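Local coordinates for Lmo0325 protein (Listeria monocytogenes EGD-e, PDB 4RYK), which is a putative transcriptional regulator that probably binds DNA through a helix-turn-helix domain joined to an all-helical Rgg-type C-terminal domain, at residues N93-I105 against K117-H129. Sequence-based numbering, arbitrary orientation.
Sequences NDVVGMQALLDKI and KAILHTRIQTINH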
loop_
_atom_site.group_PDB
_atom_site.type_symbol
_atom_site.label_atom_id
_atom_site.label_comp_id
_atom_site.label_asym_id
_atom_site.label_seq_id
_atom_site.Cartn_x
_atom_site.Cartn_y
_atom_site.Cartn_z
ATOM N N ASN A 93 24.335 -6.919 -0.339
ATOM C CA ASN A 93 25.421 -7.459 -1.205
ATOM C C ASN A 93 25.785 -8.907 -1.011
ATOM O O ASN A 93 26.945 -9.313 -1.171
ATOM C CB ASN A 93 26.686 -6.640 -1.012
ATOM C CG ASN A 93 26.842 -5.595 -2.060
ATOM O OD1 ASN A 93 25.881 -5.214 -2.741
ATOM N ND2 ASN A 93 28.055 -5.135 -2.221
ATOM N N ASP A 94 24.787 -9.698 -0.680
ATOM C CA ASP A 94 25.057 -11.028 -0.212
ATOM C C ASP A 94 25.083 -11.995 -1.397
ATOM O O ASP A 94 24.053 -12.502 -1.837
ATOM C CB ASP A 94 23.999 -11.391 0.787
ATOM C CG ASP A 94 24.119 -12.760 1.235
ATOM O OD1 ASP A 94 25.092 -13.460 0.839
ATOM O OD2 ASP A 94 23.201 -13.138 1.966
ATOM N N VAL A 95 26.294 -12.258 -1.882
ATOM C CA VAL A 95 26.506 -12.976 -3.127
ATOM C C VAL A 95 26.251 -14.461 -2.878
ATOM O O VAL A 95 25.696 -15.139 -3.739
ATOM C CB VAL A 95 27.901 -12.601 -3.747
ATOM C CG1 VAL A 95 29.042 -13.446 -3.183
ATOM C CG2 VAL A 95 27.860 -12.672 -5.262
ATOM N N VAL A 96 26.592 -14.948 -1.685
ATOM C CA VAL A 96 26.261 -16.315 -1.310
ATOM C C VAL A 96 24.751 -16.539 -1.313
ATOM O O VAL A 96 24.272 -17.487 -1.904
ATOM C CB VAL A 96 26.877 -16.690 0.049
ATOM C CG1 VAL A 96 26.500 -18.112 0.458
ATOM C CG2 VAL A 96 28.395 -16.523 -0.001
ATOM N N GLY A 97 23.986 -15.621 -0.730
ATOM C CA GLY A 97 22.515 -15.733 -0.748
ATOM C C GLY A 97 21.892 -15.650 -2.161
ATOM O O GLY A 97 20.949 -16.371 -2.494
HETATM N N MSE A 98 22.437 -14.790 -3.007
HETATM C CA MSE A 98 21.933 -14.700 -4.373
HETATM C C MSE A 98 22.169 -15.965 -5.104
HETATM O O MSE A 98 21.327 -16.391 -5.908
HETATM C CB MSE A 98 22.678 -13.669 -5.174
HETATM C CG MSE A 98 22.542 -12.355 -4.469
HETATM SE SE MSE A 98 22.679 -11.016 -5.864
HETATM C CE MSE A 98 22.810 -9.515 -4.637
ATOM N N GLN A 99 23.341 -16.576 -4.893
ATOM C CA GLN A 99 23.641 -17.820 -5.594
ATOM C C GLN A 99 22.644 -18.921 -5.181
ATOM O O GLN A 99 22.201 -19.715 -6.013
ATOM C CB GLN A 99 25.068 -18.267 -5.310
ATOM C CG GLN A 99 25.462 -19.592 -5.935
ATOM C CD GLN A 99 25.487 -19.512 -7.445
ATOM O OE1 GLN A 99 26.182 -18.681 -8.035
ATOM N NE2 GLN A 99 24.712 -20.373 -8.079
ATOM N N ALA A 100 22.280 -18.940 -3.910
ATOM C CA ALA A 100 21.256 -19.882 -3.410
ATOM C C ALA A 100 19.879 -19.586 -4.005
ATOM O O ALA A 100 19.145 -20.483 -4.441
ATOM C CB ALA A 100 21.196 -19.814 -1.879
ATOM N N LEU A 101 19.518 -18.314 -4.049
ATOM C CA LEU A 101 18.296 -17.966 -4.745
ATOM C C LEU A 101 18.355 -18.419 -6.209
ATOM O O LEU A 101 17.378 -18.944 -6.745
ATOM C CB LEU A 101 18.039 -16.487 -4.643
ATOM C CG LEU A 101 16.758 -16.023 -5.310
ATOM C CD1 LEU A 101 15.557 -16.671 -4.656
ATOM C CD2 LEU A 101 16.641 -14.529 -5.219
ATOM N N LEU A 102 19.501 -18.252 -6.848
ATOM C CA LEU A 102 19.656 -18.694 -8.229
ATOM C C LEU A 102 19.518 -20.198 -8.375
ATOM O O LEU A 102 18.807 -20.656 -9.248
ATOM C CB LEU A 102 20.987 -18.242 -8.783
ATOM C CG LEU A 102 21.368 -18.667 -10.192
ATOM C CD1 LEU A 102 20.285 -18.279 -11.190
ATOM C CD2 LEU A 102 22.685 -17.992 -10.534
ATOM N N ASP A 103 20.184 -20.962 -7.517
ATOM C CA ASP A 103 20.039 -22.433 -7.497
ATOM C C ASP A 103 18.588 -22.881 -7.327
ATOM O O ASP A 103 18.137 -23.802 -8.006
ATOM C CB ASP A 103 20.872 -23.058 -6.369
ATOM C CG ASP A 103 22.414 -22.878 -6.562
ATOM O OD1 ASP A 103 22.921 -22.488 -7.635
ATOM O OD2 ASP A 103 23.157 -23.140 -5.608
ATOM N N LYS A 104 17.860 -22.242 -6.422
ATOM C CA LYS A 104 16.467 -22.622 -6.194
ATOM C C LYS A 104 15.618 -22.442 -7.444
ATOM O O LYS A 104 15.035 -23.399 -7.929
ATOM C CB LYS A 104 15.867 -21.825 -5.038
ATOM C CG LYS A 104 14.350 -21.957 -4.899
ATOM C CD LYS A 104 13.854 -21.670 -3.487
ATOM C CE LYS A 104 14.086 -20.230 -3.058
ATOM N NZ LYS A 104 13.014 -19.319 -3.551
ATOM N N ILE A 105 15.570 -21.225 -7.984
ATOM C CA ILE A 105 14.725 -20.957 -9.146
ATOM C C ILE A 105 15.163 -21.754 -10.369
ATOM O O ILE A 105 14.375 -22.036 -11.259
ATOM C CB ILE A 105 14.615 -19.444 -9.499
ATOM C CG1 ILE A 105 15.885 -18.897 -10.095
ATOM C CG2 ILE A 105 14.269 -18.595 -8.281
ATOM C CD1 ILE A 105 15.802 -17.408 -10.276
ATOM N N LYS A 117 16.678 -15.121 -13.857
ATOM C CA LYS A 117 18.013 -15.743 -13.693
ATOM C C LYS A 117 19.114 -14.882 -14.244
ATOM O O LYS A 117 20.169 -14.765 -13.632
ATOM C CB LYS A 117 18.067 -17.102 -14.342
ATOM C CG LYS A 117 17.202 -18.092 -13.594
ATOM C CD LYS A 117 17.424 -19.521 -14.050
ATOM C CE LYS A 117 16.765 -19.823 -15.370
ATOM N NZ LYS A 117 16.180 -21.199 -15.303
ATOM N N ALA A 118 18.859 -14.240 -15.381
ATOM C CA ALA A 118 19.884 -13.366 -15.965
ATOM C C ALA A 118 20.170 -12.205 -15.023
ATOM O O ALA A 118 21.305 -11.782 -14.833
ATOM C CB ALA A 118 19.456 -12.883 -17.351
ATOM N N ILE A 119 19.133 -11.693 -14.379
ATOM C CA ILE A 119 19.332 -10.571 -13.457
ATOM C C ILE A 119 20.232 -10.977 -12.297
ATOM O O ILE A 119 21.201 -10.291 -11.938
ATOM C CB ILE A 119 17.972 -9.996 -12.991
ATOM C CG1 ILE A 119 17.416 -9.094 -14.108
ATOM C CG2 ILE A 119 18.110 -9.166 -11.727
ATOM C CD1 ILE A 119 15.950 -8.858 -13.968
ATOM N N LEU A 120 19.927 -12.117 -11.734
ATOM C CA LEU A 120 20.699 -12.634 -10.660
ATOM C C LEU A 120 22.154 -12.897 -11.079
ATOM O O LEU A 120 23.076 -12.565 -10.351
ATOM C CB LEU A 120 20.059 -13.929 -10.191
ATOM C CG LEU A 120 19.024 -13.900 -9.080
ATOM C CD1 LEU A 120 18.413 -15.283 -8.951
ATOM C CD2 LEU A 120 19.651 -13.524 -7.751
ATOM N N HIS A 121 22.353 -13.555 -12.223
ATOM C CA HIS A 121 23.697 -13.811 -12.689
ATOM C C HIS A 121 24.459 -12.531 -12.819
ATOM O O HIS A 121 25.591 -12.461 -12.363
ATOM C CB HIS A 121 23.695 -14.461 -14.056
ATOM C CG HIS A 121 23.607 -15.945 -14.006
ATOM N ND1 HIS A 121 22.484 -16.639 -14.408
ATOM C CD2 HIS A 121 24.515 -16.872 -13.621
ATOM C CE1 HIS A 121 22.700 -17.936 -14.277
ATOM N NE2 HIS A 121 23.924 -18.101 -13.803
ATOM N N THR A 122 23.872 -11.510 -13.445
ATOM C CA THR A 122 24.618 -10.278 -13.645
ATOM C C THR A 122 24.974 -9.658 -12.320
ATOM O O THR A 122 26.057 -9.077 -12.180
ATOM C CB THR A 122 23.913 -9.204 -14.496
ATOM O OG1 THR A 122 22.719 -8.744 -13.851
ATOM C CG2 THR A 122 23.552 -9.746 -15.845
ATOM N N ARG A 123 24.069 -9.765 -11.355
ATOM C CA ARG A 123 24.288 -9.150 -10.051
ATOM C C ARG A 123 25.388 -9.908 -9.329
ATOM O O ARG A 123 26.234 -9.311 -8.670
ATOM C CB ARG A 123 22.963 -9.124 -9.260
ATOM C CG ARG A 123 22.980 -8.436 -7.918
ATOM C CD ARG A 123 23.535 -7.032 -7.948
ATOM N NE ARG A 123 22.622 -6.086 -8.532
ATOM C CZ ARG A 123 22.040 -5.087 -7.868
ATOM N NH1 ARG A 123 22.272 -4.879 -6.571
ATOM N NH2 ARG A 123 21.227 -4.278 -8.517
ATOM N N ILE A 124 25.422 -11.216 -9.481
ATOM C CA ILE A 124 26.535 -11.981 -8.868
ATOM C C ILE A 124 27.904 -11.674 -9.534
ATOM O O ILE A 124 28.890 -11.493 -8.840
ATOM C CB ILE A 124 26.254 -13.493 -8.862
ATOM C CG1 ILE A 124 25.071 -13.822 -7.932
ATOM C CG2 ILE A 124 27.507 -14.291 -8.475
ATOM C CD1 ILE A 124 24.311 -15.070 -8.343
ATOM N N GLN A 125 27.966 -11.575 -10.857
ATOM C CA GLN A 125 29.231 -11.178 -11.514
ATOM C C GLN A 125 29.649 -9.750 -11.089
ATOM O O GLN A 125 30.815 -9.516 -10.752
ATOM C CB GLN A 125 29.162 -11.230 -13.043
ATOM C CG GLN A 125 28.735 -12.550 -13.667
ATOM C CD GLN A 125 28.310 -12.386 -15.134
ATOM O OE1 GLN A 125 27.778 -11.345 -15.548
ATOM N NE2 GLN A 125 28.535 -13.420 -15.922
ATOM N N THR A 126 28.717 -8.801 -11.052
ATOM C CA THR A 126 29.062 -7.447 -10.623
ATOM C C THR A 126 29.610 -7.374 -9.195
ATOM O O THR A 126 30.644 -6.733 -8.971
ATOM C CB THR A 126 27.871 -6.506 -10.734
ATOM O OG1 THR A 126 27.416 -6.576 -12.077
ATOM C CG2 THR A 126 28.268 -5.075 -10.425
ATOM N N ILE A 127 28.934 -8.023 -8.249
ATOM C CA ILE A 127 29.367 -7.987 -6.851
ATOM C C ILE A 127 30.740 -8.656 -6.671
ATOM O O ILE A 127 31.618 -8.096 -6.051
ATOM C CB ILE A 127 28.342 -8.669 -5.927
ATOM C CG1 ILE A 127 27.050 -7.841 -5.900
ATOM C CG2 ILE A 127 28.919 -8.841 -4.518
ATOM C CD1 ILE A 127 25.885 -8.524 -5.222
ATOM N N ASN A 128 30.925 -9.854 -7.212
ATOM C CA ASN A 128 32.226 -10.520 -7.113
ATOM C C ASN A 128 33.430 -9.766 -7.742
ATOM O O ASN A 128 34.488 -9.744 -7.132
ATOM C CB ASN A 128 32.127 -11.956 -7.645
ATOM C CG ASN A 128 31.641 -12.946 -6.593
ATOM O OD1 ASN A 128 31.671 -12.687 -5.386
ATOM N ND2 ASN A 128 31.235 -14.110 -7.053
ATOM N N HIS A 129 33.280 -9.165 -8.935
ATOM C CA HIS A 129 34.282 -8.219 -9.513
ATOM C C HIS A 129 34.585 -7.092 -8.528
ATOM O O HIS A 129 35.757 -6.827 -8.256
ATOM C CB HIS A 129 33.822 -7.618 -10.872
ATOM C CG HIS A 129 34.759 -6.583 -11.474
ATOM N ND1 HIS A 129 36.087 -6.841 -11.767
ATOM C CD2 HIS A 129 34.531 -5.312 -11.900
ATOM C CE1 HIS A 129 36.642 -5.765 -12.308
ATOM N NE2 HIS A 129 35.718 -4.825 -12.404
#
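L102 has chi1 at 177°, which sets CG trans to N and turns CD2 over the H121 ring and CD1 toward K117 CG, while M98, whose CG is anti to the carbonyl carbon and whose chain runs on extended, reaches R123 and I127. These side chains join helices 95-108 and 113-132 as an antiparallel hairpin in the Rgg-type C-terminal domain, a member of the TPR clan. The axes of 95-105 and 117-129 approach to 9.8 Å, with their directions 156° apart, and the packing is knobs-into-holes from both directions: M98 enters the hole of L120, R123, I124 and I127, L102 that of K117, L120, H121 and I124, and L120 and I124 return the fit. No hydrogen bond crosses, so cohesion between the segments is essentially apolar. L102 CD2 lies 3.7 Å from the centroid of the H121 imidazole and 18° off its normal, a CH-pi contact; H121 also stacks with Y145 of helix 143-153. A weak bond from H121 ND1 to K117 O adds a tie that may limit rotation of the ring. L120 sends CD1 to I105 CD1, 3.6 Å away and beside the aliphatic part of K117, and its other methyl, CD2, toward M98 and L101. V95 closes the far end, its CG2 3.6 Å from I124 CG2 and its CG1 near N128 OD1. The selenomethionine M98 crosses R123 obliquely, SE against CG, and meets I127 tip to tip, M98 CE lying only 3.3 Å from I127 CD1, tighter than usual van der Waals contact.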